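Local coordinates for protein Cfl (Pectobacterium brasiliense, PDB 7A9J) that probably activates carboxylic acids such as coronafacic acid with ATP and joins them to amines as amides, at residues 64-78 against 91-104. The protein carries 1 engineered substitution. Sequence-based numbering, arbitrary orientation.
Sequences LKSANIKKGDRISIH and ACLKIGAVFVPLSL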
loop_
_atom_site.group_PDB
_atom_site.type_symbol
_atom_site.label_atom_id
_atom_site.label_comp_id
_atom_site.label_asym_id
_atom_site.label_seq_id
_atom_site.Cartn_x
_atom_site.Cartn_y
_atom_site.Cartn_z
ATOM N N LEU A 64 -17.080 23.423 8.654
ATOM C CA LEU A 64 -16.961 23.481 7.199
ATOM C C LEU A 64 -18.164 24.188 6.607
ATOM O O LEU A 64 -18.030 25.126 5.815
ATOM C CB LEU A 64 -16.852 22.065 6.616
ATOM C CG LEU A 64 -15.576 21.300 6.901
ATOM C CD1 LEU A 64 -15.751 19.850 6.423
ATOM C CD2 LEU A 64 -14.491 22.026 6.088
ATOM N N LYS A 65 -19.363 23.761 7.002
ATOM C CA LYS A 65 -20.543 24.388 6.417
ATOM C C LYS A 65 -20.664 25.831 6.865
ATOM O O LYS A 65 -21.072 26.694 6.068
ATOM C CB LYS A 65 -21.799 23.567 6.752
ATOM C CG LYS A 65 -21.777 22.225 5.969
ATOM C CD LYS A 65 -23.165 21.607 5.672
ATOM C CE LYS A 65 -23.624 20.661 6.767
ATOM N NZ LYS A 65 -25.107 20.415 6.674
ATOM N N SER A 66 -20.287 26.130 8.112
ATOM C CA SER A 66 -20.355 27.522 8.562
ATOM C C SER A 66 -19.389 28.419 7.802
ATOM O O SER A 66 -19.633 29.629 7.678
ATOM C CB SER A 66 -20.082 27.606 10.047
ATOM O OG SER A 66 -21.236 27.147 10.718
ATOM N N ALA A 67 -18.295 27.842 7.307
ATOM C CA ALA A 67 -17.319 28.526 6.479
ATOM C C ALA A 67 -17.663 28.450 5.007
ATOM O O ALA A 67 -16.797 28.705 4.172
ATOM C CB ALA A 67 -15.925 27.941 6.708
ATOM N N ASN A 68 -18.900 28.084 4.671
ATOM C CA ASN A 68 -19.431 28.146 3.317
ATOM C C ASN A 68 -18.878 27.034 2.419
ATOM O O ASN A 68 -18.932 27.143 1.187
ATOM C CB ASN A 68 -19.174 29.518 2.684
ATOM C CG ASN A 68 -20.063 29.775 1.500
ATOM O OD1 ASN A 68 -21.167 29.230 1.425
ATOM N ND2 ASN A 68 -19.584 30.579 0.546
ATOM N N ILE A 69 -18.328 25.977 3.008
ATOM C CA ILE A 69 -18.026 24.757 2.264
ATOM C C ILE A 69 -19.335 24.015 2.009
ATOM O O ILE A 69 -20.207 23.931 2.891
ATOM C CB ILE A 69 -17.014 23.890 3.021
ATOM C CG1 ILE A 69 -15.721 24.691 3.213
ATOM C CG2 ILE A 69 -16.691 22.659 2.220
ATOM C CD1 ILE A 69 -15.241 25.418 1.954
ATOM N N LYS A 70 -19.517 23.559 0.773
ATOM C CA LYS A 70 -20.773 22.989 0.303
ATOM C C LYS A 70 -20.476 21.637 -0.311
ATOM O O LYS A 70 -19.335 21.354 -0.655
ATOM C CB LYS A 70 -21.452 23.871 -0.758
ATOM C CG LYS A 70 -21.564 25.339 -0.366
ATOM C CD LYS A 70 -22.475 26.115 -1.312
ATOM C CE LYS A 70 -22.722 27.543 -0.800
ATOM N NZ LYS A 70 -23.269 27.568 0.597
ATOM N N LYS A 71 -21.511 20.799 -0.418
ATOM C CA LYS A 71 -21.408 19.549 -1.175
ATOM C C LYS A 71 -20.786 19.829 -2.539
ATOM O O LYS A 71 -21.216 20.750 -3.234
ATOM C CB LYS A 71 -22.811 18.942 -1.345
ATOM C CG LYS A 71 -22.815 17.671 -2.181
ATOM C CD LYS A 71 -24.051 16.819 -1.914
ATOM C CE LYS A 71 -25.211 17.296 -2.712
ATOM N NZ LYS A 71 -26.224 16.203 -2.931
ATOM N N GLY A 72 -19.772 19.037 -2.921
ATOM C CA GLY A 72 -19.083 19.183 -4.188
ATOM C C GLY A 72 -17.834 20.055 -4.175
ATOM O O GLY A 72 -17.031 19.977 -5.117
ATOM N N ASP A 73 -17.653 20.892 -3.154
ATOM C CA ASP A 73 -16.402 21.623 -3.002
ATOM C C ASP A 73 -15.256 20.652 -2.719
ATOM O O ASP A 73 -15.430 19.643 -2.038
ATOM C CB ASP A 73 -16.498 22.630 -1.844
ATOM C CG ASP A 73 -17.425 23.806 -2.141
ATOM O OD1 ASP A 73 -17.826 24.026 -3.311
ATOM O OD2 ASP A 73 -17.756 24.525 -1.177
ATOM N N ARG A 74 -14.064 20.996 -3.184
ATOM C CA ARG A 74 -12.901 20.120 -3.053
ATOM C C ARG A 74 -11.989 20.665 -1.962
ATOM O O ARG A 74 -11.648 21.839 -1.953
ATOM C CB ARG A 74 -12.177 19.975 -4.400
ATOM C CG ARG A 74 -13.202 19.477 -5.438
ATOM C CD ARG A 74 -12.587 19.261 -6.734
ATOM N NE ARG A 74 -13.511 18.762 -7.733
ATOM C CZ ARG A 74 -13.144 18.542 -8.994
ATOM N NH1 ARG A 74 -11.889 18.800 -9.354
ATOM N NH2 ARG A 74 -14.013 18.092 -9.898
ATOM N N ILE A 75 -11.592 19.793 -1.043
ATOM C CA ILE A 75 -10.749 20.157 0.077
ATOM C C ILE A 75 -9.456 19.358 -0.014
ATOM O O ILE A 75 -9.489 18.122 0.028
ATOM C CB ILE A 75 -11.436 19.847 1.411
ATOM C CG1 ILE A 75 -12.823 20.468 1.439
ATOM C CG2 ILE A 75 -10.543 20.365 2.569
ATOM C CD1 ILE A 75 -13.433 20.363 2.849
ATOM N N SER A 76 -8.321 20.058 -0.132
ATOM C CA SER A 76 -7.013 19.392 -0.078
ATOM C C SER A 76 -6.647 19.134 1.377
ATOM O O SER A 76 -6.814 20.010 2.221
ATOM C CB SER A 76 -5.945 20.259 -0.738
ATOM O OG SER A 76 -6.093 20.223 -2.136
ATOM N N ILE A 77 -6.165 17.927 1.672
ATOM C CA ILE A 77 -5.872 17.515 3.036
ATOM C C ILE A 77 -4.408 17.116 3.079
ATOM O O ILE A 77 -3.932 16.342 2.231
ATOM C CB ILE A 77 -6.764 16.340 3.487
ATOM C CG1 ILE A 77 -8.241 16.743 3.404
ATOM C CG2 ILE A 77 -6.452 16.013 4.939
ATOM C CD1 ILE A 77 -9.197 15.638 3.832
ATOM N N HIS A 78 -3.712 17.601 4.075
ATOM C CA HIS A 78 -2.252 17.525 3.965
ATOM C C HIS A 78 -1.725 17.424 5.402
ATOM O O HIS A 78 -1.347 18.415 6.002
ATOM C CB HIS A 78 -1.739 18.754 3.214
ATOM C CG HIS A 78 -0.262 18.773 2.927
ATOM N ND1 HIS A 78 0.487 19.934 3.062
ATOM C CD2 HIS A 78 0.581 17.843 2.394
ATOM C CE1 HIS A 78 1.732 19.698 2.688
ATOM N NE2 HIS A 78 1.810 18.455 2.239
ATOM N N ALA A 91 -15.883 13.882 8.109
ATOM C CA ALA A 91 -16.661 15.117 7.986
ATOM C C ALA A 91 -16.906 15.495 6.520
ATOM O O ALA A 91 -18.011 15.978 6.185
ATOM C CB ALA A 91 -16.001 16.273 8.758
ATOM N N CYS A 92 -15.880 15.315 5.649
ATOM C CA CYS A 92 -16.040 15.580 4.229
ATOM C C CYS A 92 -17.101 14.671 3.642
ATOM O O CYS A 92 -18.007 15.118 2.922
ATOM C CB CYS A 92 -14.702 15.340 3.519
ATOM S SG CYS A 92 -13.522 16.639 3.917
ATOM N N LEU A 93 -17.022 13.389 4.005
ATOM C CA LEU A 93 -18.016 12.416 3.548
ATOM C C LEU A 93 -19.417 12.777 4.013
ATOM O O LEU A 93 -20.384 12.646 3.247
ATOM C CB LEU A 93 -17.640 11.025 4.076
ATOM C CG LEU A 93 -16.436 10.405 3.306
ATOM C CD1 LEU A 93 -15.907 9.188 4.084
ATOM C CD2 LEU A 93 -16.778 10.017 1.892
ATOM N N LYS A 94 -19.550 13.185 5.287
ATOM C CA LYS A 94 -20.842 13.525 5.843
ATOM C C LYS A 94 -21.521 14.621 5.032
ATOM O O LYS A 94 -22.729 14.564 4.784
ATOM C CB LYS A 94 -20.650 13.988 7.304
ATOM C CG LYS A 94 -21.914 14.447 8.007
ATOM C CD LYS A 94 -21.619 14.740 9.510
ATOM C CE LYS A 94 -22.739 15.609 10.186
ATOM N NZ LYS A 94 -24.098 14.992 10.102
ATOM N N ILE A 95 -20.760 15.642 4.620
ATOM C CA ILE A 95 -21.365 16.764 3.949
ATOM C C ILE A 95 -21.217 16.704 2.455
ATOM O O ILE A 95 -21.787 17.588 1.764
ATOM C CB ILE A 95 -20.830 18.113 4.472
ATOM C CG1 ILE A 95 -19.363 18.342 4.077
ATOM C CG2 ILE A 95 -21.091 18.196 5.960
ATOM C CD1 ILE A 95 -18.966 19.787 4.421
ATOM N N GLY A 96 -20.525 15.674 1.923
ATOM C CA GLY A 96 -20.332 15.568 0.495
ATOM C C GLY A 96 -19.246 16.459 -0.039
ATOM O O GLY A 96 -19.250 16.771 -1.233
ATOM N N ALA A 97 -18.356 16.940 0.820
ATOM C CA ALA A 97 -17.175 17.618 0.320
ATOM C C ALA A 97 -16.176 16.581 -0.170
ATOM O O ALA A 97 -15.988 15.526 0.444
ATOM C CB ALA A 97 -16.541 18.514 1.396
ATOM N N VAL A 98 -15.577 16.886 -1.311
ATOM C CA VAL A 98 -14.646 15.978 -1.980
ATOM C C VAL A 98 -13.272 16.131 -1.340
ATOM O O VAL A 98 -12.690 17.221 -1.351
ATOM C CB VAL A 98 -14.615 16.317 -3.472
ATOM C CG1 VAL A 98 -13.582 15.454 -4.240
ATOM C CG2 VAL A 98 -16.009 16.186 -4.045
ATOM N N PHE A 99 -12.737 15.062 -0.759
ATOM C CA PHE A 99 -11.427 15.241 -0.155
ATOM C C PHE A 99 -10.310 14.790 -1.087
ATOM O O PHE A 99 -10.472 13.850 -1.864
ATOM C CB PHE A 99 -11.281 14.555 1.195
ATOM C CG PHE A 99 -11.570 13.069 1.219
ATOM C CD1 PHE A 99 -10.509 12.161 1.247
ATOM C CD2 PHE A 99 -12.877 12.595 1.322
ATOM C CE1 PHE A 99 -10.724 10.783 1.350
ATOM C CE2 PHE A 99 -13.121 11.185 1.420
ATOM C CZ PHE A 99 -12.006 10.290 1.413
ATOM N N VAL A 100 -9.200 15.516 -1.017
ATOM C CA VAL A 100 -8.069 15.353 -1.958
ATOM C C VAL A 100 -6.820 15.194 -1.099
ATOM O O VAL A 100 -6.173 16.185 -0.748
ATOM C CB VAL A 100 -7.923 16.544 -2.924
ATOM C CG1 VAL A 100 -6.823 16.221 -3.979
ATOM C CG2 VAL A 100 -9.239 16.867 -3.600
ATOM N N PRO A 101 -6.451 13.966 -0.728
ATOM C CA PRO A 101 -5.296 13.772 0.137
ATOM C C PRO A 101 -3.996 14.082 -0.613
ATOM O O PRO A 101 -3.808 13.702 -1.792
ATOM C CB PRO A 101 -5.389 12.293 0.536
ATOM C CG PRO A 101 -6.708 11.794 0.013
ATOM C CD PRO A 101 -7.204 12.730 -1.019
ATOM N N LEU A 102 -3.129 14.849 0.041
ATOM C CA LEU A 102 -1.839 15.260 -0.525
ATOM C C LEU A 102 -0.730 14.493 0.175
ATOM O O LEU A 102 -0.444 14.741 1.349
ATOM C CB LEU A 102 -1.589 16.760 -0.379
ATOM C CG LEU A 102 -2.692 17.619 -0.973
ATOM C CD1 LEU A 102 -2.450 19.122 -0.648
ATOM C CD2 LEU A 102 -2.796 17.341 -2.450
ATOM N N SER A 103 -0.070 13.610 -0.580
ATOM C CA SER A 103 0.886 12.693 -0.003
ATOM C C SER A 103 2.026 13.461 0.662
ATOM O O SER A 103 2.428 14.537 0.215
ATOM C CB SER A 103 1.440 11.769 -1.134
ATOM O OG SER A 103 2.770 11.385 -0.881
ATOM N N LEU A 104 2.513 12.938 1.789
ATOM C CA LEU A 104 3.607 13.587 2.485
ATOM C C LEU A 104 4.930 13.485 1.736
ATOM O O LEU A 104 5.889 14.147 2.137
ATOM C CB LEU A 104 3.772 13.005 3.895
ATOM C CG LEU A 104 2.487 12.881 4.743
ATOM C CD1 LEU A 104 2.822 12.489 6.199
ATOM C CD2 LEU A 104 1.665 14.185 4.686
HETATM O O HOH W 1 -24.707 18.173 9.030
HETATM O O HOH W 2 3.974 16.925 1.182
#
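Ile95, at the end of helix 83-95, lays its CD1 against Leu64, 3.8 Å from Leu64 CD1, while its CG2 meets the methylene chain of Lys65, 3.6 Å from Lys65 CE. With CG1 between the backbone N and the carbonyl carbon (chi1 69°), CD1 is carried to Leu64 and CG2 is turned to Lys65. Lysine suits this border because its aliphatic part packs while its NZ reaches a salt bridge with Asp176. Gly96, lacking a side chain, takes the positive phi that turns the chain out of the helix and lets Lys71 pack close; Gly96 O accepts from Gly72 N at 2.9 Å, the donor standing above the carbonyl plane. Strands 74-78 and 98-101 then run parallel, Ile75 bonding to Val98 and Val100, Ile77 to Val100 and to Leu102 just beyond the strand. The bond from Ile75 N to Val98 O, 2.8 Å, is nearly straight at 171°. Beneath the helix, the small Cys92 and Ala97 take the end of Ile75, whose CD1 lies 3.9 Å from Cys92 SG. On the same face Ile77 CD1 packs across the strands on Phe99 CB at 3.5 Å. Ser76, on the other face with Val100, touches helix 108-117 and hydrogen-bonds Ser120 through its hydroxyl. At the far end, His78 CD2 lies 3.4 Å from Leu102 O, at the ring edge; histidine suits the place because both ring nitrogens find partners, ND1 in Tyr123 OH and NE2 in a water that also donates to Ser103 O. Strand 74-78, helix 83-95 and strand 98-101 form a beta-alpha-beta crossover at the margin of a five-stranded parallel sheet.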